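Putative ATP-grasp superfamily protein (Archaeoglobus fulgidus, PDB 3DF7) is of uncharacterised function but belongs to the ATP-grasp superfamily and, like its relatives, probably binds ATP and metal ions. Local coordinates at residues M280-K285 and T298-D303; L25-S30 and P252-S257; D133-I138 and Q162-G167. One frame throughout, in Å; residues are numbered along the deposited sequence.

Interaction 1 (M280-K285 and T298-D303); sequences MVRKSK and TLEIID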
loop_
_atom_site.group_PDB
_atom_site.type_symbol
_atom_site.label_atom_id
_atom_site.label_comp_id
_atom_site.label_asym_id
_atom_site.label_seq_id
_atom_site.Cartn_x
_atom_site.Cartn_y
_atom_site.Cartn_z
HETATM N N MSE A 280 2.850 7.958 14.846
HETATM C CA MSE A 280 2.523 8.870 13.766
HETATM C C MSE A 280 3.622 8.704 12.729
HETATM O O MSE A 280 4.806 8.846 13.043
HETATM C CB MSE A 280 2.490 10.343 14.202
HETATM C CG MSE A 280 2.329 11.288 12.998
HETATM SE SE MSE A 280 2.148 13.171 13.397
HETATM C CE MSE A 280 0.221 13.242 13.639
ATOM N N VAL A 281 3.235 8.379 11.502
ATOM C CA VAL A 281 4.201 8.247 10.421
ATOM C C VAL A 281 4.040 9.541 9.631
ATOM O O VAL A 281 2.919 9.956 9.350
ATOM C CB VAL A 281 3.873 7.040 9.494
ATOM C CG1 VAL A 281 4.882 6.969 8.348
ATOM C CG2 VAL A 281 3.902 5.739 10.288
ATOM N N ARG A 282 5.137 10.208 9.300
ATOM C CA ARG A 282 4.999 11.433 8.529
ATOM C C ARG A 282 6.163 11.678 7.596
ATOM O O ARG A 282 7.312 11.345 7.899
ATOM C CB ARG A 282 4.813 12.646 9.452
ATOM C CG ARG A 282 6.041 13.036 10.251
ATOM C CD ARG A 282 5.733 14.166 11.238
ATOM N NE ARG A 282 6.909 14.493 12.036
ATOM C CZ ARG A 282 6.904 15.246 13.131
ATOM N NH1 ARG A 282 5.774 15.776 13.590
ATOM N NH2 ARG A 282 8.042 15.456 13.778
ATOM N N LYS A 283 5.840 12.255 6.445
ATOM C CA LYS A 283 6.836 12.583 5.447
ATOM C C LYS A 283 7.239 14.023 5.732
ATOM O O LYS A 283 6.389 14.887 5.975
ATOM C CB LYS A 283 6.237 12.458 4.045
ATOM C CG LYS A 283 7.195 12.800 2.922
ATOM C CD LYS A 283 6.498 12.739 1.568
ATOM C CE LYS A 283 5.970 11.343 1.279
ATOM N NZ LYS A 283 5.328 11.250 -0.060
ATOM N N SER A 284 8.540 14.276 5.724
ATOM C CA SER A 284 9.038 15.610 6.004
ATOM C C SER A 284 10.320 15.876 5.239
ATOM O O SER A 284 10.786 15.033 4.465
ATOM C CB SER A 284 9.291 15.761 7.509
ATOM O OG SER A 284 10.139 14.724 7.994
ATOM N N LYS A 285 10.879 17.063 5.461
ATOM C CA LYS A 285 12.119 17.469 4.822
ATOM C C LYS A 285 13.221 17.564 5.874
ATOM O O LYS A 285 13.097 18.302 6.850
ATOM C CB LYS A 285 11.946 18.830 4.138
ATOM C CG LYS A 285 10.865 18.866 3.052
ATOM C CD LYS A 285 11.200 17.940 1.888
ATOM C CE LYS A 285 11.553 18.715 0.622
ATOM N NZ LYS A 285 12.740 19.596 0.796
ATOM N N THR A 298 12.563 12.832 4.299
ATOM C CA THR A 298 12.686 11.892 5.402
ATOM C C THR A 298 11.313 11.361 5.780
ATOM O O THR A 298 10.300 12.036 5.596
ATOM C CB THR A 298 13.296 12.556 6.654
ATOM O OG1 THR A 298 12.596 13.776 6.936
ATOM C CG2 THR A 298 14.775 12.845 6.444
ATOM N N LEU A 299 11.280 10.137 6.289
ATOM C CA LEU A 299 10.028 9.552 6.732
ATOM C C LEU A 299 10.269 9.214 8.192
ATOM O O LEU A 299 11.217 8.501 8.523
ATOM C CB LEU A 299 9.693 8.288 5.941
ATOM C CG LEU A 299 8.282 7.763 6.229
ATOM C CD1 LEU A 299 7.246 8.719 5.649
ATOM C CD2 LEU A 299 8.114 6.384 5.634
ATOM N N GLU A 300 9.421 9.744 9.064
ATOM C CA GLU A 300 9.567 9.518 10.493
ATOM C C GLU A 300 8.445 8.651 11.024
ATOM O O GLU A 300 7.378 8.555 10.418
ATOM C CB GLU A 300 9.522 10.847 11.259
ATOM C CG GLU A 300 10.388 11.965 10.724
ATOM C CD GLU A 300 9.974 13.316 11.283
ATOM O OE1 GLU A 300 10.086 13.513 12.513
ATOM O OE2 GLU A 300 9.522 14.175 10.495
ATOM N N ILE A 301 8.714 8.027 12.166
ATOM C CA ILE A 301 7.748 7.205 12.884
ATOM C C ILE A 301 7.963 7.620 14.336
ATOM O O ILE A 301 9.009 7.329 14.922
ATOM C CB ILE A 301 8.034 5.704 12.741
ATOM C CG1 ILE A 301 8.144 5.328 11.259
ATOM C CG2 ILE A 301 6.910 4.908 13.392
ATOM C CD1 ILE A 301 8.456 3.866 11.025
ATOM N N ILE A 302 6.987 8.315 14.913
ATOM C CA ILE A 302 7.123 8.799 16.286
ATOM C C ILE A 302 5.951 8.424 17.182
ATOM O O ILE A 302 4.824 8.282 16.713
ATOM C CB ILE A 302 7.235 10.333 16.311
ATOM C CG1 ILE A 302 5.927 10.950 15.808
ATOM C CG2 ILE A 302 8.385 10.789 15.423
ATOM C CD1 ILE A 302 5.935 12.466 15.755
ATOM N N ASP A 303 6.212 8.275 18.478
ATOM C CA ASP A 303 5.136 7.949 19.407
ATOM C C ASP A 303 4.177 9.133 19.448
ATOM O O ASP A 303 4.610 10.291 19.470
ATOM C CB ASP A 303 5.658 7.709 20.830
ATOM C CG ASP A 303 6.646 6.572 20.919
ATOM O OD1 ASP A 303 6.469 5.541 20.229
ATOM O OD2 ASP A 303 7.599 6.704 21.714
#

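Interaction 2 (L25-S30 and P252-S257); sequences LAMFKS and PVVAFS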
loop_
_atom_site.group_PDB
_atom_site.type_symbol
_atom_site.label_atom_id
_atom_site.label_comp_id
_atom_site.label_asym_id
_atom_site.label_seq_id
_atom_site.Cartn_x
_atom_site.Cartn_y
_atom_site.Cartn_z
ATOM N N LEU A 25 11.235 3.131 0.028
ATOM C CA LEU A 25 12.408 2.690 0.772
ATOM C C LEU A 25 12.010 2.242 2.177
ATOM O O LEU A 25 12.510 1.241 2.682
ATOM C CB LEU A 25 13.437 3.818 0.861
ATOM C CG LEU A 25 14.667 3.535 1.729
ATOM C CD1 LEU A 25 15.417 2.311 1.200
ATOM C CD2 LEU A 25 15.574 4.755 1.731
ATOM N N ALA A 26 11.110 2.995 2.800
ATOM C CA ALA A 26 10.641 2.677 4.144
ATOM C C ALA A 26 9.920 1.334 4.151
ATOM O O ALA A 26 10.115 0.510 5.051
ATOM C CB ALA A 26 9.712 3.777 4.645
HETATM N N MSE A 27 9.087 1.106 3.143
HETATM C CA MSE A 27 8.364 -0.150 3.062
HETATM C C MSE A 27 9.314 -1.318 2.825
HETATM O O MSE A 27 9.139 -2.385 3.408
HETATM C CB MSE A 27 7.310 -0.109 1.950
HETATM C CG MSE A 27 6.053 0.676 2.318
HETATM SE SE MSE A 27 4.654 0.537 0.980
HETATM C CE MSE A 27 5.090 2.114 -0.033
ATOM N N PHE A 28 10.308 -1.128 1.959
ATOM C CA PHE A 28 11.259 -2.207 1.688
ATOM C C PHE A 28 12.029 -2.559 2.959
ATOM O O PHE A 28 12.196 -3.733 3.294
ATOM C CB PHE A 28 12.257 -1.805 0.597
ATOM C CG PHE A 28 13.215 -2.905 0.221
ATOM C CD1 PHE A 28 12.840 -3.896 -0.681
ATOM C CD2 PHE A 28 14.481 -2.967 0.794
ATOM C CE1 PHE A 28 13.712 -4.936 -1.009
ATOM C CE2 PHE A 28 15.364 -4.006 0.476
ATOM C CZ PHE A 28 14.976 -4.991 -0.429
ATOM N N LYS A 29 12.512 -1.535 3.660
ATOM C CA LYS A 29 13.259 -1.745 4.899
ATOM C C LYS A 29 12.381 -2.500 5.895
ATOM O O LYS A 29 12.803 -3.492 6.497
ATOM C CB LYS A 29 13.683 -0.393 5.492
ATOM C CG LYS A 29 14.489 -0.488 6.785
ATOM C CD LYS A 29 14.699 0.896 7.396
ATOM C CE LYS A 29 15.646 0.862 8.586
ATOM N NZ LYS A 29 15.251 -0.159 9.596
ATOM N N SER A 30 11.146 -2.032 6.046
ATOM C CA SER A 30 10.204 -2.651 6.967
ATOM C C SER A 30 9.906 -4.100 6.584
ATOM O O SER A 30 9.839 -4.974 7.449
ATOM C CB SER A 30 8.903 -1.838 7.010
ATOM O OG SER A 30 7.946 -2.467 7.843
ATOM N N PRO A 252 1.570 2.678 5.906
ATOM C CA PRO A 252 1.270 2.481 7.333
ATOM C C PRO A 252 1.933 1.238 7.945
ATOM O O PRO A 252 2.094 1.135 9.164
ATOM C CB PRO A 252 -0.254 2.396 7.351
ATOM C CG PRO A 252 -0.649 3.320 6.226
ATOM C CD PRO A 252 0.332 2.921 5.139
ATOM N N VAL A 253 2.313 0.294 7.090
ATOM C CA VAL A 253 2.951 -0.933 7.543
ATOM C C VAL A 253 4.272 -0.677 8.275
ATOM O O VAL A 253 4.649 -1.436 9.163
ATOM C CB VAL A 253 3.225 -1.892 6.352
ATOM C CG1 VAL A 253 4.425 -1.403 5.530
ATOM C CG2 VAL A 253 3.464 -3.287 6.860
ATOM N N VAL A 254 4.974 0.390 7.904
ATOM C CA VAL A 254 6.253 0.682 8.540
ATOM C C VAL A 254 6.118 0.928 10.041
ATOM O O VAL A 254 7.072 0.739 10.789
ATOM C CB VAL A 254 6.951 1.909 7.890
ATOM C CG1 VAL A 254 7.072 1.694 6.384
ATOM C CG2 VAL A 254 6.186 3.188 8.196
ATOM N N ALA A 255 4.935 1.338 10.483
ATOM C CA ALA A 255 4.719 1.614 11.904
ATOM C C ALA A 255 4.335 0.397 12.746
ATOM O O ALA A 255 4.318 0.476 13.974
ATOM C CB ALA A 255 3.651 2.695 12.057
ATOM N N PHE A 256 4.048 -0.730 12.103
ATOM C CA PHE A 256 3.617 -1.914 12.845
ATOM C C PHE A 256 4.522 -2.396 13.985
ATOM O O PHE A 256 4.028 -2.677 15.078
ATOM C CB PHE A 256 3.329 -3.059 11.868
ATOM C CG PHE A 256 2.087 -2.849 11.021
ATOM C CD1 PHE A 256 1.388 -1.646 11.051
ATOM C CD2 PHE A 256 1.622 -3.867 10.190
ATOM C CE1 PHE A 256 0.242 -1.459 10.267
ATOM C CE2 PHE A 256 0.480 -3.691 9.404
ATOM C CZ PHE A 256 -0.211 -2.482 9.444
ATOM N N SER A 257 5.830 -2.491 13.754
ATOM C CA SER A 257 6.729 -2.952 14.814
ATOM C C SER A 257 6.646 -2.101 16.074
ATOM O O SER A 257 6.514 -2.630 17.175
ATOM C CB SER A 257 8.179 -2.988 14.322
ATOM O OG SER A 257 8.372 -4.064 13.421
HETATM O O HOH W 1 5.786 -4.125 9.381
HETATM O O HOH W 2 9.076 -1.239 10.259
#

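Interaction 3 (D133-I138 and Q162-G167); sequences DCKFII and QEFIEG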
loop_
_atom_site.group_PDB
_atom_site.type_symbol
_atom_site.label_atom_id
_atom_site.label_comp_id
_atom_site.label_asym_id
_atom_site.label_seq_id
_atom_site.Cartn_x
_atom_site.Cartn_y
_atom_site.Cartn_z
ATOM N N ASP A 133 -22.137 16.216 -11.488
ATOM C CA ASP A 133 -22.908 17.364 -11.026
ATOM C C ASP A 133 -22.549 17.692 -9.586
ATOM O O ASP A 133 -22.571 18.851 -9.183
ATOM C CB ASP A 133 -24.411 17.090 -11.129
ATOM C CG ASP A 133 -24.901 17.075 -12.560
ATOM O OD1 ASP A 133 -24.489 17.970 -13.329
ATOM O OD2 ASP A 133 -25.700 16.180 -12.914
ATOM N N CYS A 134 -22.217 16.663 -8.814
ATOM C CA CYS A 134 -21.843 16.847 -7.416
ATOM C C CYS A 134 -20.395 17.315 -7.331
ATOM O O CYS A 134 -19.645 17.196 -8.296
ATOM C CB CYS A 134 -21.990 15.528 -6.652
ATOM S SG CYS A 134 -20.960 14.173 -7.295
ATOM N N LYS A 135 -20.009 17.856 -6.179
ATOM C CA LYS A 135 -18.635 18.300 -5.984
ATOM C C LYS A 135 -17.743 17.094 -6.247
ATOM O O LYS A 135 -17.937 16.026 -5.655
ATOM C CB LYS A 135 -18.433 18.791 -4.552
ATOM C CG LYS A 135 -16.995 19.144 -4.214
ATOM C CD LYS A 135 -16.867 19.499 -2.749
ATOM C CE LYS A 135 -15.436 19.831 -2.376
ATOM N NZ LYS A 135 -15.323 20.246 -0.949
ATOM N N PHE A 136 -16.770 17.261 -7.136
ATOM C CA PHE A 136 -15.880 16.161 -7.480
ATOM C C PHE A 136 -14.448 16.618 -7.714
ATOM O O PHE A 136 -14.176 17.805 -7.875
ATOM C CB PHE A 136 -16.399 15.455 -8.741
ATOM C CG PHE A 136 -16.177 16.234 -10.014
ATOM C CD1 PHE A 136 -15.028 16.033 -10.779
ATOM C CD2 PHE A 136 -17.103 17.187 -10.434
ATOM C CE1 PHE A 136 -14.802 16.768 -11.946
ATOM C CE2 PHE A 136 -16.891 17.930 -11.597
ATOM C CZ PHE A 136 -15.740 17.723 -12.356
ATOM N N ILE A 137 -13.533 15.659 -7.711
ATOM C CA ILE A 137 -12.132 15.938 -7.973
ATOM C C ILE A 137 -11.755 14.972 -9.078
ATOM O O ILE A 137 -12.460 13.991 -9.310
ATOM C CB ILE A 137 -11.236 15.666 -6.741
ATOM C CG1 ILE A 137 -11.470 14.245 -6.221
ATOM C CG2 ILE A 137 -11.517 16.691 -5.653
ATOM C CD1 ILE A 137 -10.586 13.878 -5.045
ATOM N N ILE A 138 -10.667 15.251 -9.780
ATOM C CA ILE A 138 -10.242 14.344 -10.830
ATOM C C ILE A 138 -8.988 13.624 -10.365
ATOM O O ILE A 138 -8.256 14.124 -9.513
ATOM C CB ILE A 138 -9.939 15.077 -12.154
ATOM C CG1 ILE A 138 -8.805 16.088 -11.956
ATOM C CG2 ILE A 138 -11.199 15.747 -12.671
ATOM C CD1 ILE A 138 -8.234 16.612 -13.258
ATOM N N GLN A 162 -14.542 11.940 -9.669
ATOM C CA GLN A 162 -15.064 11.230 -8.514
ATOM C C GLN A 162 -15.547 12.157 -7.421
ATOM O O GLN A 162 -14.841 13.072 -6.994
ATOM C CB GLN A 162 -14.019 10.269 -7.943
ATOM C CG GLN A 162 -14.571 9.386 -6.826
ATOM C CD GLN A 162 -13.624 8.269 -6.439
ATOM O OE1 GLN A 162 -12.593 8.499 -5.807
ATOM N NE2 GLN A 162 -13.968 7.045 -6.829
ATOM N N GLU A 163 -16.772 11.900 -6.982
ATOM C CA GLU A 163 -17.405 12.671 -5.924
ATOM C C GLU A 163 -16.470 12.819 -4.732
ATOM O O GLU A 163 -15.842 11.853 -4.292
ATOM C CB GLU A 163 -18.706 11.971 -5.501
ATOM C CG GLU A 163 -19.244 12.377 -4.129
ATOM C CD GLU A 163 -20.512 11.633 -3.751
ATOM O OE1 GLU A 163 -20.661 10.462 -4.152
ATOM O OE2 GLU A 163 -21.356 12.211 -3.039
ATOM N N PHE A 164 -16.369 14.038 -4.216
ATOM C CA PHE A 164 -15.515 14.292 -3.068
ATOM C C PHE A 164 -16.291 13.944 -1.811
ATOM O O PHE A 164 -17.394 14.453 -1.588
ATOM C CB PHE A 164 -15.103 15.764 -3.007
ATOM C CG PHE A 164 -14.172 16.079 -1.872
ATOM C CD1 PHE A 164 -12.816 15.787 -1.966
ATOM C CD2 PHE A 164 -14.659 16.635 -0.693
ATOM C CE1 PHE A 164 -11.951 16.045 -0.898
ATOM C CE2 PHE A 164 -13.804 16.897 0.380
ATOM C CZ PHE A 164 -12.448 16.601 0.275
ATOM N N ILE A 165 -15.722 13.071 -0.994
ATOM C CA ILE A 165 -16.370 12.669 0.242
ATOM C C ILE A 165 -15.690 13.395 1.396
ATOM O O ILE A 165 -14.485 13.263 1.601
ATOM C CB ILE A 165 -16.261 11.147 0.455
ATOM C CG1 ILE A 165 -16.856 10.409 -0.748
ATOM C CG2 ILE A 165 -16.958 10.753 1.745
ATOM C CD1 ILE A 165 -18.322 10.722 -1.025
ATOM N N GLU A 166 -16.471 14.162 2.146
ATOM C CA GLU A 166 -15.941 14.921 3.271
ATOM C C GLU A 166 -16.062 14.128 4.565
ATOM O O GLU A 166 -17.159 13.742 4.964
ATOM C CB GLU A 166 -16.697 16.242 3.402
ATOM C CG GLU A 166 -16.155 17.180 4.461
ATOM C CD GLU A 166 -16.812 18.549 4.397
ATOM O OE1 GLU A 166 -16.749 19.185 3.323
ATOM O OE2 GLU A 166 -17.387 18.991 5.416
ATOM N N GLY A 167 -14.928 13.884 5.213
ATOM C CA GLY A 167 -14.947 13.140 6.457
ATOM C C GLY A 167 -13.585 12.638 6.885
ATOM O O GLY A 167 -12.557 13.110 6.413
HETATM O O HOH W 3 -16.820 18.900 0.707
HETATM O O HOH W 4 -19.216 15.720 -3.166
#

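Interaction 1 (M280-K285 and T298-D303)
R282 and E300 form a hydrogen-bonded pair between two neighbouring antiparallel strands in the large antiparallel sheet of this ATP-grasp protein. The strand segments run at 155° to each other, and paired N-H...O bonds link M280 with I302, R282 with E300 and S284 with T298. The side chains of these six residues share one face of the sheet; V281, K283, L299 and I301 occupy the other.

R282 can be followed from its CB outward. CG sits between the backbone N and the carbonyl carbon (chi1 70°), and the chain then runs extended to NE over the face it shares with E300. CG and CD pass alongside the E300 carboxylate. NE binds E300 OE2 at 3.1 Å from above the carboxylate plane, while NH2 reaches E300 OE1, also at 3.1 Å, on its syn side. The salt bridge is thus a side-on grip by two nitrogens, although the two planes are turned 59° apart. At the end of the chain, I302 CD1 lies over the centre of one guanidinium face, 3.9 Å from R282 CZ and 4.0 Å from R282 NH1, and adds an apolar cover to the ion pair.

On the opposite face of the sheet, L299 CD1 packs against V281 CG1 at 4.0 Å, and L299 also touches V22 and A26 of helix 18-35. K283 directs its amine to E23 of the same helix in a salt bridge. The E300 carboxylate has a further donor: S284 OG gives a short 2.6 Å bond to OE2 on its anti side, reaching that oxygen from the face opposite to R282 NE.

Interaction 2 (L25-S30 and P252-S257)
A26, M27 and S30 lie on a regular helical turn that faces a less regular one at V253 and V254. In segment 25-30 the backbone bonds join residues four apart, as from S30 N to A26 O. Residues 252-255 have helical backbone angles but are closed by bonds three residues apart: A255 N to P252 O and F256 N to V253 O. The closest CA atoms, those of S30 and V254, are 5.4 Å apart.

V254 provides the main apolar contact. Its CG1 stands anti to the carbonyl carbon (chi1 -54°), which directs this methyl at the helix, 3.8 Å from A26 CB and 3.5 Å from A26 O. M27, a selenomethionine, meets V253 at about a right angle, with M27 CG 4.2 Å from V253 CG1. The packing joins helix 18-35, which comes after strand 3-8 and the short helix 9-12, to the turn leading into helix 256-260. V254 also rests on V281 of strand 279-285, while A26 touches V292 of the short strand 292-294, so both partners reach the large antiparallel sheet.

The polar part of the contact runs through water. S30 OG, placed opposite its backbone N (chi1 177°), reaches across to the turn and lies 3.6 Å from V254 CA. One water bridges S30 OG to V253 O, to which it donates at 2.9 Å; a second bridges the same hydroxyl to V254 O, again donating at 2.9 Å.

Interaction 3 (D133-I138 and Q162-G167)
K135 and F164 meet through both backbone and side chains where two antiparallel strands begin to part. F164 N donates to K135 O at 2.9 Å, and I137 and Q162 exchange two further backbone bonds, I137 N to Q162 O and Q162 N to I137 O. Between them F136 and E163 form a non-hydrogen-bonded pair with their side chains diverging.

The lysine chain, fully extended beyond CG, lies beside F164 and points the same way. K135 CE and NZ each come within 3.7 Å of F164 CD2, approaching the ring obliquely. A chi1 of -178° swings the ring away from the F164 backbone N, and there it also meets I137, whose CG2 is 4.0 Å from F164 CD1. An alanine at F164 is likely to leave the aliphatic part of K135 and the CG2 branch of I137 without their shared packing surface. Away from the ring, C134 SG packs 3.6 Å from E163 CB.

Two waters form the next shell. One accepts from K135 NZ at 2.6 Å and donates to E166 OE1, relaying between opposite charges that do not touch directly. The other donates to K135 O and F164 O, so K135 O receives both this water and the F164 amide. Farther out, Q162 NE2 binds T127 OG1 and E163 OE1 takes the backbone N-H of Q126.

The contact belongs to the small three-stranded sheet of the ATP-grasp region: strand 159-163 is central, with 127-128 and 136-140 as its outer neighbours. Q162 and I165 touch I243 and Y241 of strand 240-246, at the border of the large antiparallel sheet.

From the N terminus, helix 18-35 supplies the first half of interaction 2, whose partner arrives only after residue 251; the contact closes a loop of 221 residues. Interaction 3 is nested inside that loop, with 23 residues between its own segments, and ties together two strands of the small sheet. Interaction 1 follows in series, pairing two strands of the large sheet near the C terminus and closing a short loop of 12 residues that includes strand 292-294. Interactions 1 and 2 touch, V281 CG2 lying 3.5 Å from A255 CB, so helix, turn and large sheet meet in one packed region. Interaction 3 stands apart, its nearest atoms about 15 Å from those of either other contact.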